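PDB 5B1R: B-cell differentiation antigen CD72 from Mus musculus, which acts as a co-receptor of the B-cell receptor that recognises the Sm/RNP self-antigen and recruits the phosphatase SHP-1 to inhibit receptor signalling. Local coordinates for residues K67-I71 with E107-I112; Y50-L55 with W98-F102; A41-S47 with I71-W77. The protein carries 2 engineered substitutions. All coordinates share one frame; numbering follows the deposited sequence. Where two conformers were deposited one is given.

Interaction 1 of 3, residues K67-I71 with E107-I112. Engineered in segment 107-112: S111 (natural residue Cys).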
loop_
_atom_site.group_PDB
_atom_site.type_symbol
_atom_site.label_atom_id
_atom_site.label_comp_id
_atom_site.label_asym_id
_atom_site.label_seq_id
_atom_site.Cartn_x
_atom_site.Cartn_y
_atom_site.Cartn_z
ATOM N N LYS A 67 -2.029 9.268 -9.426
ATOM C CA LYS A 67 -2.172 9.392 -7.978
ATOM C C LYS A 67 -0.988 8.751 -7.265
ATOM O O LYS A 67 -0.315 7.875 -7.806
ATOM C CB LYS A 67 -3.460 8.699 -7.514
ATOM C CG LYS A 67 -4.749 9.259 -8.108
ATOM C CD LYS A 67 -5.167 10.540 -7.418
ATOM C CE LYS A 67 -6.481 11.070 -7.986
ATOM N NZ LYS A 67 -7.596 10.103 -7.787
ATOM N N SER A 68 -0.739 9.188 -6.036
ATOM C CA SER A 68 0.206 8.506 -5.154
ATOM C C SER A 68 -0.569 7.887 -4.021
ATOM O O SER A 68 -1.548 8.474 -3.546
ATOM C CB SER A 68 1.203 9.483 -4.556
ATOM O OG SER A 68 1.966 10.141 -5.550
ATOM N N TYR A 69 -0.129 6.705 -3.587
ATOM C CA TYR A 69 -0.889 5.936 -2.602
ATOM C C TYR A 69 -0.104 5.731 -1.319
ATOM O O TYR A 69 1.009 5.207 -1.352
ATOM C CB TYR A 69 -1.268 4.556 -3.167
ATOM C CG TYR A 69 -2.225 4.655 -4.341
ATOM C CD1 TYR A 69 -1.763 4.925 -5.620
ATOM C CD2 TYR A 69 -3.597 4.490 -4.151
ATOM C CE1 TYR A 69 -2.642 5.057 -6.682
ATOM C CE2 TYR A 69 -4.488 4.607 -5.210
ATOM C CZ TYR A 69 -4.005 4.884 -6.475
ATOM O OH TYR A 69 -4.867 5.008 -7.548
ATOM N N TRP A 70 -0.687 6.101 -0.182
ATOM C CA TRP A 70 -0.081 5.743 1.095
ATOM C C TRP A 70 0.027 4.226 1.253
ATOM O O TRP A 70 -0.934 3.495 0.978
ATOM C CB TRP A 70 -0.885 6.296 2.268
ATOM C CG TRP A 70 -0.858 7.779 2.484
ATOM C CD1 TRP A 70 -1.937 8.590 2.591
ATOM C CD2 TRP A 70 0.300 8.596 2.708
ATOM N NE1 TRP A 70 -1.529 9.877 2.852
ATOM C CE2 TRP A 70 -0.157 9.913 2.925
ATOM C CE3 TRP A 70 1.678 8.345 2.733
ATOM C CZ2 TRP A 70 0.717 10.978 3.193
ATOM C CZ3 TRP A 70 2.538 9.402 2.975
ATOM C CH2 TRP A 70 2.055 10.701 3.198
ATOM N N ILE A 71 1.182 3.776 1.743
ATOM C CA ILE A 71 1.424 2.372 2.058
ATOM C C ILE A 71 2.169 2.305 3.399
ATOM O O ILE A 71 2.510 3.331 3.999
ATOM C CB ILE A 71 2.242 1.655 0.942
ATOM C CG1 ILE A 71 3.631 2.290 0.749
ATOM C CG2 ILE A 71 1.448 1.637 -0.375
ATOM C CD1 ILE A 71 4.610 1.376 0.064
ATOM N N GLU A 107 -0.041 14.908 4.331
ATOM C CA GLU A 107 -0.538 15.062 2.959
ATOM C C GLU A 107 -1.719 14.141 2.677
ATOM O O GLU A 107 -1.777 13.025 3.182
ATOM C CB GLU A 107 0.537 14.757 1.910
ATOM C CG GLU A 107 1.721 15.686 1.847
ATOM C CD GLU A 107 2.586 15.447 0.604
ATOM O OE1 GLU A 107 2.337 14.480 -0.170
ATOM O OE2 GLU A 107 3.523 16.236 0.395
ATOM N N LEU A 108 -2.634 14.609 1.839
ATOM C CA LEU A 108 -3.841 13.848 1.500
ATOM C C LEU A 108 -3.647 12.999 0.242
ATOM O O LEU A 108 -3.374 13.533 -0.831
ATOM C CB LEU A 108 -5.010 14.816 1.299
ATOM C CG LEU A 108 -5.306 15.751 2.473
ATOM C CD1 LEU A 108 -6.437 16.714 2.121
ATOM C CD2 LEU A 108 -5.648 14.922 3.696
ATOM N N HIS A 109 -3.808 11.685 0.381
ATOM C CA HIS A 109 -3.645 10.743 -0.722
ATOM C C HIS A 109 -4.607 9.596 -0.527
ATOM O O HIS A 109 -5.026 9.302 0.597
ATOM C CB HIS A 109 -2.221 10.182 -0.749
ATOM C CG HIS A 109 -1.189 11.213 -1.058
ATOM N ND1 HIS A 109 -1.041 11.762 -2.315
ATOM C CD2 HIS A 109 -0.269 11.810 -0.268
ATOM C CE1 HIS A 109 -0.072 12.661 -2.281
ATOM N NE2 HIS A 109 0.417 12.706 -1.052
ATOM N N PRO A 110 -4.931 8.899 -1.620
ATOM C CA PRO A 110 -5.574 7.589 -1.460
ATOM C C PRO A 110 -4.577 6.626 -0.802
ATOM O O PRO A 110 -3.411 6.981 -0.567
ATOM C CB PRO A 110 -5.868 7.175 -2.908
ATOM C CG PRO A 110 -4.785 7.873 -3.710
ATOM C CD PRO A 110 -4.597 9.208 -3.026
ATOM N N SER A 111 -5.022 5.406 -0.525
ATOM C CA SER A 111 -4.176 4.467 0.201
ATOM C C SER A 111 -4.497 3.042 -0.225
ATOM O O SER A 111 -5.493 2.799 -0.930
ATOM C CB SER A 111 -4.396 4.638 1.708
ATOM O OG SER A 111 -5.752 4.407 2.067
ATOM N N ILE A 112 -3.657 2.109 0.211
ATOM C CA ILE A 112 -3.894 0.695 -0.070
ATOM C C ILE A 112 -3.822 -0.040 1.254
ATOM O O ILE A 112 -2.836 0.108 1.991
ATOM C CB ILE A 112 -2.856 0.105 -1.040
ATOM C CG1 ILE A 112 -2.735 0.985 -2.293
ATOM C CG2 ILE A 112 -3.218 -1.341 -1.381
ATOM C CD1 ILE A 112 -1.519 0.707 -3.148
HETATM O O HOH W 1 -2.262 11.592 -4.897
#
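W70 meets the engineered S111 in a single beta bridge, their CA atoms 4.4 Å apart, although the two segments run 72° apart end to end. W70 N donates to P110 O and W70 O accepts from I112 N, so the bridge is bonded on both sides of W70. This is where the two sheets of the C-type lectin-like fold join: strand 69-70 edges the three-stranded sheet, strand 109-119 belongs to the larger one, and W70 and I71 probably occupy the place of the family's WIGL motif. P110, compact and apolar, lays its CG over one face of the Y69 ring, displaced toward the CD2-CE2 side and 3.9 Å from the ring centroid, a CH-pi contact. I112 CD1 packs against Y69 CB at 3.9 Å, while Y69 OH is bound by D64 N. W70, with CG opposite its own carbonyl carbon (chi1 -70°), carries its indole to H109, whose CB sits over the five-membered ring and whose imidazole turns an edge to that face. W70 NE1 bonds R24 O and, weakly, E107 O at the indole edge (3.2 Å). H109 uses both ring nitrogens. Its NE2 donates almost straight (173°) to the anti lone pair of E107 OE1 at 2.8 Å, which should fix the ring's rotation; its ND1 lies 2.9 Å from water 1, which accepts from S68 N at 3.1 Å.

Interaction 2 of 3, residues Y50-L55 with W98-F102. Unlike the reference sequence in segment 98-102: K99 (reference Glu), F102 (reference Ile).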
loop_
_atom_site.group_PDB
_atom_site.type_symbol
_atom_site.label_atom_id
_atom_site.label_comp_id
_atom_site.label_asym_id
_atom_site.label_seq_id
_atom_site.Cartn_x
_atom_site.Cartn_y
_atom_site.Cartn_z
ATOM N N TYR A 50 16.289 2.410 -1.529
ATOM C CA TYR A 50 15.162 2.902 -0.744
ATOM C C TYR A 50 13.921 3.190 -1.586
ATOM O O TYR A 50 12.805 3.101 -1.074
ATOM C CB TYR A 50 15.552 4.165 0.046
ATOM C CG TYR A 50 15.776 5.384 -0.832
ATOM C CD1 TYR A 50 14.721 6.227 -1.168
ATOM C CD2 TYR A 50 17.040 5.681 -1.334
ATOM C CE1 TYR A 50 14.911 7.317 -1.995
ATOM C CE2 TYR A 50 17.244 6.789 -2.163
ATOM C CZ TYR A 50 16.173 7.604 -2.477
ATOM O OH TYR A 50 16.347 8.702 -3.291
ATOM N N TYR A 51 14.109 3.552 -2.855
ATOM C CA TYR A 51 12.986 3.959 -3.705
ATOM C C TYR A 51 12.348 2.789 -4.442
ATOM O O TYR A 51 11.332 2.959 -5.127
ATOM C CB TYR A 51 13.441 5.017 -4.722
ATOM C CG TYR A 51 14.634 4.563 -5.544
ATOM C CD1 TYR A 51 14.476 3.679 -6.611
ATOM C CD2 TYR A 51 15.925 4.989 -5.236
ATOM C CE1 TYR A 51 15.562 3.232 -7.352
ATOM C CE2 TYR A 51 17.017 4.546 -5.975
ATOM C CZ TYR A 51 16.823 3.671 -7.033
ATOM O OH TYR A 51 17.898 3.229 -7.776
ATOM N N GLU A 52 12.953 1.604 -4.347
ATOM C CA GLU A 52 12.449 0.466 -5.108
ATOM C C GLU A 52 11.234 -0.162 -4.464
ATOM O O GLU A 52 11.229 -0.408 -3.263
ATOM C CB GLU A 52 13.515 -0.613 -5.229
ATOM C CG GLU A 52 14.629 -0.248 -6.174
ATOM C CD GLU A 52 15.577 -1.392 -6.444
ATOM O OE1 GLU A 52 15.647 -2.335 -5.628
ATOM O OE2 GLU A 52 16.256 -1.350 -7.486
ATOM N N VAL A 53 10.225 -0.471 -5.275
ATOM C CA VAL A 53 9.082 -1.227 -4.784
ATOM C C VAL A 53 8.652 -2.194 -5.871
ATOM O O VAL A 53 8.724 -1.885 -7.052
ATOM C CB VAL A 53 7.924 -0.269 -4.365
ATOM C CG1 VAL A 53 7.315 0.452 -5.546
ATOM C CG2 VAL A 53 6.865 -1.012 -3.611
ATOM N N SER A 54 8.253 -3.387 -5.464
ATOM C CA SER A 54 7.762 -4.396 -6.389
ATOM C C SER A 54 6.337 -4.733 -5.976
ATOM O O SER A 54 6.119 -5.214 -4.867
ATOM C CB SER A 54 8.624 -5.643 -6.282
ATOM O OG SER A 54 8.058 -6.687 -7.046
ATOM N N LEU A 55 5.386 -4.470 -6.871
ATOM C CA LEU A 55 3.964 -4.669 -6.602
ATOM C C LEU A 55 3.458 -5.878 -7.368
ATOM O O LEU A 55 3.939 -6.153 -8.464
ATOM C CB LEU A 55 3.177 -3.453 -7.090
ATOM C CG LEU A 55 3.616 -2.091 -6.537
ATOM C CD1 LEU A 55 2.895 -0.967 -7.256
ATOM C CD2 LEU A 55 3.333 -2.008 -5.043
ATOM N N TRP A 98 6.515 2.368 -10.675
ATOM C CA TRP A 98 6.148 2.839 -9.343
ATOM C C TRP A 98 7.389 2.824 -8.452
ATOM O O TRP A 98 8.185 1.890 -8.512
ATOM C CB TRP A 98 5.032 1.967 -8.744
ATOM C CG TRP A 98 3.729 2.160 -9.460
ATOM C CD1 TRP A 98 3.283 1.486 -10.560
ATOM C CD2 TRP A 98 2.719 3.125 -9.146
ATOM N NE1 TRP A 98 2.057 1.969 -10.943
ATOM C CE2 TRP A 98 1.686 2.972 -10.087
ATOM C CE3 TRP A 98 2.592 4.102 -8.156
ATOM C CZ2 TRP A 98 0.548 3.764 -10.079
ATOM C CZ3 TRP A 98 1.452 4.877 -8.142
ATOM C CH2 TRP A 98 0.446 4.709 -9.101
ATOM N N LYS A 99 7.535 3.872 -7.642
ATOM C CA LYS A 99 8.636 3.995 -6.700
ATOM C C LYS A 99 8.099 4.330 -5.321
ATOM O O LYS A 99 7.046 4.955 -5.192
ATOM C CB LYS A 99 9.608 5.094 -7.147
ATOM C CG LYS A 99 10.359 4.739 -8.415
ATOM C CD LYS A 99 11.359 5.803 -8.804
ATOM C CE LYS A 99 12.003 5.459 -10.137
ATOM N NZ LYS A 99 13.081 4.431 -10.021
ATOM N N ARG A 100 8.829 3.913 -4.292
ATOM C CA ARG A 100 8.570 4.398 -2.948
ATOM C C ARG A 100 9.116 5.819 -2.832
ATOM O O ARG A 100 10.264 6.077 -3.196
ATOM C CB ARG A 100 9.252 3.501 -1.913
ATOM C CG ARG A 100 9.000 3.940 -0.479
ATOM C CD ARG A 100 9.727 3.064 0.545
ATOM N NE ARG A 100 9.310 1.671 0.416
ATOM C CZ ARG A 100 8.241 1.145 1.015
ATOM N NH1 ARG A 100 7.533 1.860 1.889
ATOM N NH2 ARG A 100 7.900 -0.104 0.746
ATOM N N THR A 101 8.279 6.729 -2.338
ATOM C CA THR A 101 8.640 8.119 -2.171
ATOM C C THR A 101 8.229 8.581 -0.777
ATOM O O THR A 101 7.373 7.989 -0.119
ATOM C CB THR A 101 7.975 9.001 -3.213
ATOM O OG1 THR A 101 6.574 9.031 -2.979
ATOM C CG2 THR A 101 8.231 8.481 -4.616
ATOM N N PHE A 102 8.861 9.641 -0.313
ATOM C CA PHE A 102 8.587 10.171 1.014
ATOM C C PHE A 102 7.794 11.463 0.949
ATOM O O PHE A 102 8.024 12.285 0.067
ATOM C CB PHE A 102 9.907 10.396 1.744
ATOM C CG PHE A 102 10.759 9.157 1.819
ATOM C CD1 PHE A 102 10.277 8.007 2.426
ATOM C CD2 PHE A 102 12.054 9.150 1.302
ATOM C CE1 PHE A 102 11.056 6.869 2.509
ATOM C CE2 PHE A 102 12.853 8.016 1.387
ATOM C CZ PHE A 102 12.348 6.873 1.991
HETATM O O HOH W 2 11.704 0.631 -0.797
HETATM O O HOH W 3 9.738 -1.289 -1.134
HETATM O O HOH W 4 10.566 0.543 -8.039
HETATM O O HOH W 5 7.608 -0.958 -9.494
#
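Y51 O and R100 N hold the close part of this contact with a 2.8 Å hydrogen bond, the donor standing 43° out of the carbonyl plane. Beside it, V53 pushes CG1 to 3.4 Å from W98 O; branched and apolar, it fills the angle between loop and strand. L55 CD1 then reaches W98 CG at 3.9 Å, crossing the indole at about a right angle. R100, its CG opposite the backbone N (chi1 -179°), passes its CD 3.5 Å from Y50 O. The loop between strand 39-40 and helix 57-60 thereby lies along strand 97-104, one of the two edge strands of the three-stranded sheet in this C-type lectin-like domain. The rest of the contact is looser and hydrated. An arginine suits the place because its several N-H groups face different ways: NH1 pairs with D89, while NE and NH2 reach the loop through waters 2 and 3, both bound to E52 O. Waters 4 and 5 similarly join V53 N and V53 O to W98 O. The Y50 and F102 rings lie nearly parallel (18°) but slid apart, touching chiefly at Y50 CD1 and F102 CE2. K99 runs alongside Y51, its NZ 3.8 Å from Y51 CD1.

Interaction 3 of 3, residues A41-S47 with I71-W77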
loop_
_atom_site.group_PDB
_atom_site.type_symbol
_atom_site.label_atom_id
_atom_site.label_comp_id
_atom_site.label_asym_id
_atom_site.label_seq_id
_atom_site.Cartn_x
_atom_site.Cartn_y
_atom_site.Cartn_z
ATOM N N ALA A 41 -0.886 -1.503 3.277
ATOM C CA ALA A 41 -0.248 -2.544 2.493
ATOM C C ALA A 41 1.275 -2.480 2.604
ATOM O O ALA A 41 1.874 -1.400 2.574
ATOM C CB ALA A 41 -0.689 -2.432 1.050
ATOM N N ALA A 42 1.884 -3.662 2.712
ATOM C CA ALA A 42 3.305 -3.775 3.002
ATOM C C ALA A 42 4.047 -4.282 1.779
ATOM O O ALA A 42 3.725 -5.347 1.251
ATOM C CB ALA A 42 3.509 -4.733 4.164
ATOM N N PHE A 43 5.051 -3.527 1.352
ATOM C CA PHE A 43 5.860 -3.860 0.186
ATOM C C PHE A 43 7.344 -3.670 0.489
ATOM O O PHE A 43 8.104 -3.222 -0.354
ATOM C CB PHE A 43 5.443 -3.002 -1.021
ATOM C CG PHE A 43 4.002 -3.146 -1.378
ATOM C CD1 PHE A 43 3.520 -4.353 -1.872
ATOM C CD2 PHE A 43 3.112 -2.101 -1.169
ATOM C CE1 PHE A 43 2.181 -4.508 -2.172
ATOM C CE2 PHE A 43 1.768 -2.244 -1.485
ATOM C CZ PHE A 43 1.300 -3.451 -1.972
ATOM N N ASP A 44 7.767 -4.013 1.701
ATOM C CA ASP A 44 9.142 -3.750 2.081
ATOM C C ASP A 44 10.162 -4.473 1.197
ATOM O O ASP A 44 11.214 -3.916 0.906
ATOM C CB ASP A 44 9.421 -4.152 3.526
ATOM C CG ASP A 44 8.714 -3.291 4.554
ATOM O OD1 ASP A 44 7.877 -2.422 4.230
ATOM O OD2 ASP A 44 9.029 -3.507 5.739
ATOM N N GLU A 45 9.870 -5.720 0.816
ATOM C CA GLU A 45 10.786 -6.531 0.028
ATOM C C GLU A 45 10.062 -7.063 -1.202
ATOM O O GLU A 45 8.864 -7.360 -1.160
ATOM C CB GLU A 45 11.317 -7.702 0.868
ATOM C CG GLU A 45 12.188 -7.260 2.037
ATOM C CD GLU A 45 13.554 -6.777 1.628
ATOM O OE1 GLU A 45 13.924 -6.845 0.430
ATOM O OE2 GLU A 45 14.271 -6.323 2.531
ATOM N N PRO A 46 10.797 -7.268 -2.297
ATOM C CA PRO A 46 12.228 -6.988 -2.433
ATOM C C PRO A 46 12.518 -5.513 -2.640
ATOM O O PRO A 46 11.729 -4.797 -3.266
ATOM C CB PRO A 46 12.613 -7.754 -3.697
ATOM C CG PRO A 46 11.360 -7.770 -4.498
ATOM C CD PRO A 46 10.243 -7.896 -3.511
ATOM N N SER A 47 13.655 -5.063 -2.120
ATOM C CA SER A 47 14.123 -3.708 -2.378
ATOM C C SER A 47 15.627 -3.659 -2.174
ATOM O O SER A 47 16.137 -4.082 -1.137
ATOM C CB SER A 47 13.434 -2.692 -1.466
ATOM O OG SER A 47 13.660 -2.977 -0.096
ATOM N N ILE A 71 1.182 3.776 1.743
ATOM C CA ILE A 71 1.424 2.372 2.058
ATOM C C ILE A 71 2.169 2.305 3.399
ATOM O O ILE A 71 2.510 3.331 3.999
ATOM C CB ILE A 71 2.242 1.655 0.942
ATOM C CG1 ILE A 71 3.631 2.290 0.749
ATOM C CG2 ILE A 71 1.448 1.637 -0.375
ATOM C CD1 ILE A 71 4.610 1.376 0.064
ATOM N N GLN A 72 2.443 1.085 3.855
ATOM C CA GLN A 72 3.222 0.902 5.068
ATOM C C GLN A 72 4.634 1.459 4.917
ATOM O O GLN A 72 5.324 1.181 3.937
ATOM C CB GLN A 72 3.332 -0.581 5.383
ATOM C CG GLN A 72 4.129 -0.867 6.641
ATOM C CD GLN A 72 4.433 -2.345 6.790
ATOM O OE1 GLN A 72 3.603 -3.106 7.278
ATOM N NE2 GLN A 72 5.612 -2.759 6.343
ATOM N N MET A 73 5.080 2.219 5.900
ATOM C CA MET A 73 6.454 2.681 5.939
ATOM C C MET A 73 7.402 1.480 6.030
ATOM O O MET A 73 7.160 0.527 6.780
ATOM C CB MET A 73 6.652 3.579 7.161
ATOM C CG MET A 73 8.037 4.164 7.240
ATOM S SD MET A 73 8.356 5.110 8.735
ATOM C CE MET A 73 8.168 3.863 10.002
ATOM N N SER A 74 8.485 1.525 5.259
ATOM C CA SER A 74 9.476 0.453 5.266
ATOM C C SER A 74 10.578 0.785 6.264
ATOM O O SER A 74 11.402 1.670 6.023
ATOM C CB SER A 74 10.041 0.289 3.871
ATOM O OG SER A 74 11.047 -0.696 3.898
ATOM N N LYS A 75 10.588 0.091 7.395
ATOM C CA LYS A 75 11.519 0.429 8.468
ATOM C C LYS A 75 12.976 0.182 8.119
ATOM O O LYS A 75 13.859 0.804 8.704
ATOM C CB LYS A 75 11.151 -0.302 9.757
ATOM C CG LYS A 75 9.808 0.118 10.302
ATOM C CD LYS A 75 9.505 -0.560 11.625
ATOM C CE LYS A 75 8.145 -0.145 12.160
ATOM N NZ LYS A 75 7.983 1.332 12.142
ATOM N N LYS A 76 13.239 -0.714 7.162
ATOM C CA LYS A 76 14.630 -1.048 6.851
ATOM C C LYS A 76 15.426 0.163 6.383
ATOM O O LYS A 76 16.644 0.179 6.540
ATOM C CB LYS A 76 14.731 -2.158 5.805
ATOM C CG LYS A 76 14.208 -1.750 4.453
ATOM C CD LYS A 76 14.269 -2.854 3.400
ATOM C CE LYS A 76 15.685 -3.196 2.975
ATOM N NZ LYS A 76 15.764 -4.104 1.766
ATOM N N TRP A 77 14.754 1.158 5.801
ATOM C CA TRP A 77 15.446 2.315 5.258
ATOM C C TRP A 77 15.541 3.468 6.244
ATOM O O TRP A 77 16.149 4.475 5.925
ATOM C CB TRP A 77 14.789 2.774 3.941
ATOM C CG TRP A 77 14.820 1.703 2.898
ATOM C CD1 TRP A 77 13.754 0.987 2.415
ATOM C CD2 TRP A 77 15.984 1.173 2.249
ATOM N NE1 TRP A 77 14.185 0.068 1.493
ATOM C CE2 TRP A 77 15.547 0.152 1.377
ATOM C CE3 TRP A 77 17.349 1.466 2.314
ATOM C CZ2 TRP A 77 16.431 -0.573 0.572
ATOM C CZ3 TRP A 77 18.222 0.741 1.515
ATOM C CH2 TRP A 77 17.762 -0.263 0.660
HETATM O O HOH W 6 6.053 -1.180 2.681
HETATM O O HOH W 7 11.459 -1.202 1.316
HETATM O O HOH W 8 8.559 -1.945 7.829
HETATM O O HOH W 9 11.503 -2.680 6.008
HETATM O O HOH W 10 6.717 -5.281 6.568
#
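K76 and the 44-47 turn form the charged end of this contact. The ammonium NZ meets E45 OE2 in a 2.8 Å salt bridge, approaching from above the carboxylate plane, and also donates to S47 O at 2.9 Å and S47 OG at 3.0 Å. Three acceptors suit the three protons of a lysine, and the long chain, bent at chi3 (-69°), brings them to the loop. S47 OG in turn donates to D44 O, and E45 OE1 accepts from S47 N, so the turn is braced from within; a cis peptide precedes P46. W77 NE1 adds only a weak bond to S47 OG.

A backbone bond runs from Q72 N to A41 O at 2.9 Å. The Q72 side chain, extended, stretches past A42 CB to D44, where amide meets carboxylate: Q72 NE2 makes a weak bond to D44 OD1 at 3.1 Å.

Water supplies much of the remainder. D44 is an apt hub, since its two carboxylate oxygens accept from several sides: water 6 links OD1 to F43 N and Q72 O, while waters 8 and 9 carry OD2 to K75 N and K76 N.

Apolar contact is confined to the inner end, where I71 CD1 meets the edge of the F43 ring, 4.0 Å from F43 CD2. There the two loops enter the body of the C-type lectin-like domain: A41 is bonded by its backbone to I112 of strand 109-119, I71 rests on I91 of strand 87-94, and Q72 O receives R100 NH1 from strand 97-104.

Overall arrangement
From the N terminus, the chain leaves strand 39-40 into the loop that begins with 41-47, and interaction 3 closes the excursion from there to 71-77. Residues 50-55 follow and wait for strand 97-104, with which interaction 2 closes a longer loop. Segment 67-71 follows before either contact has closed, and 107-112 returns to it last, in interaction 1. Every pair of these closures crosses and none is nested, so the loops are interlaced. I71 belongs to both interactions 1 and 3; R100 spans 2 and 3. Together they tie both sheets of this extracellular C-type lectin-like domain, one part of a longer membrane protein, to the loops after strands 39-40 and 69-70.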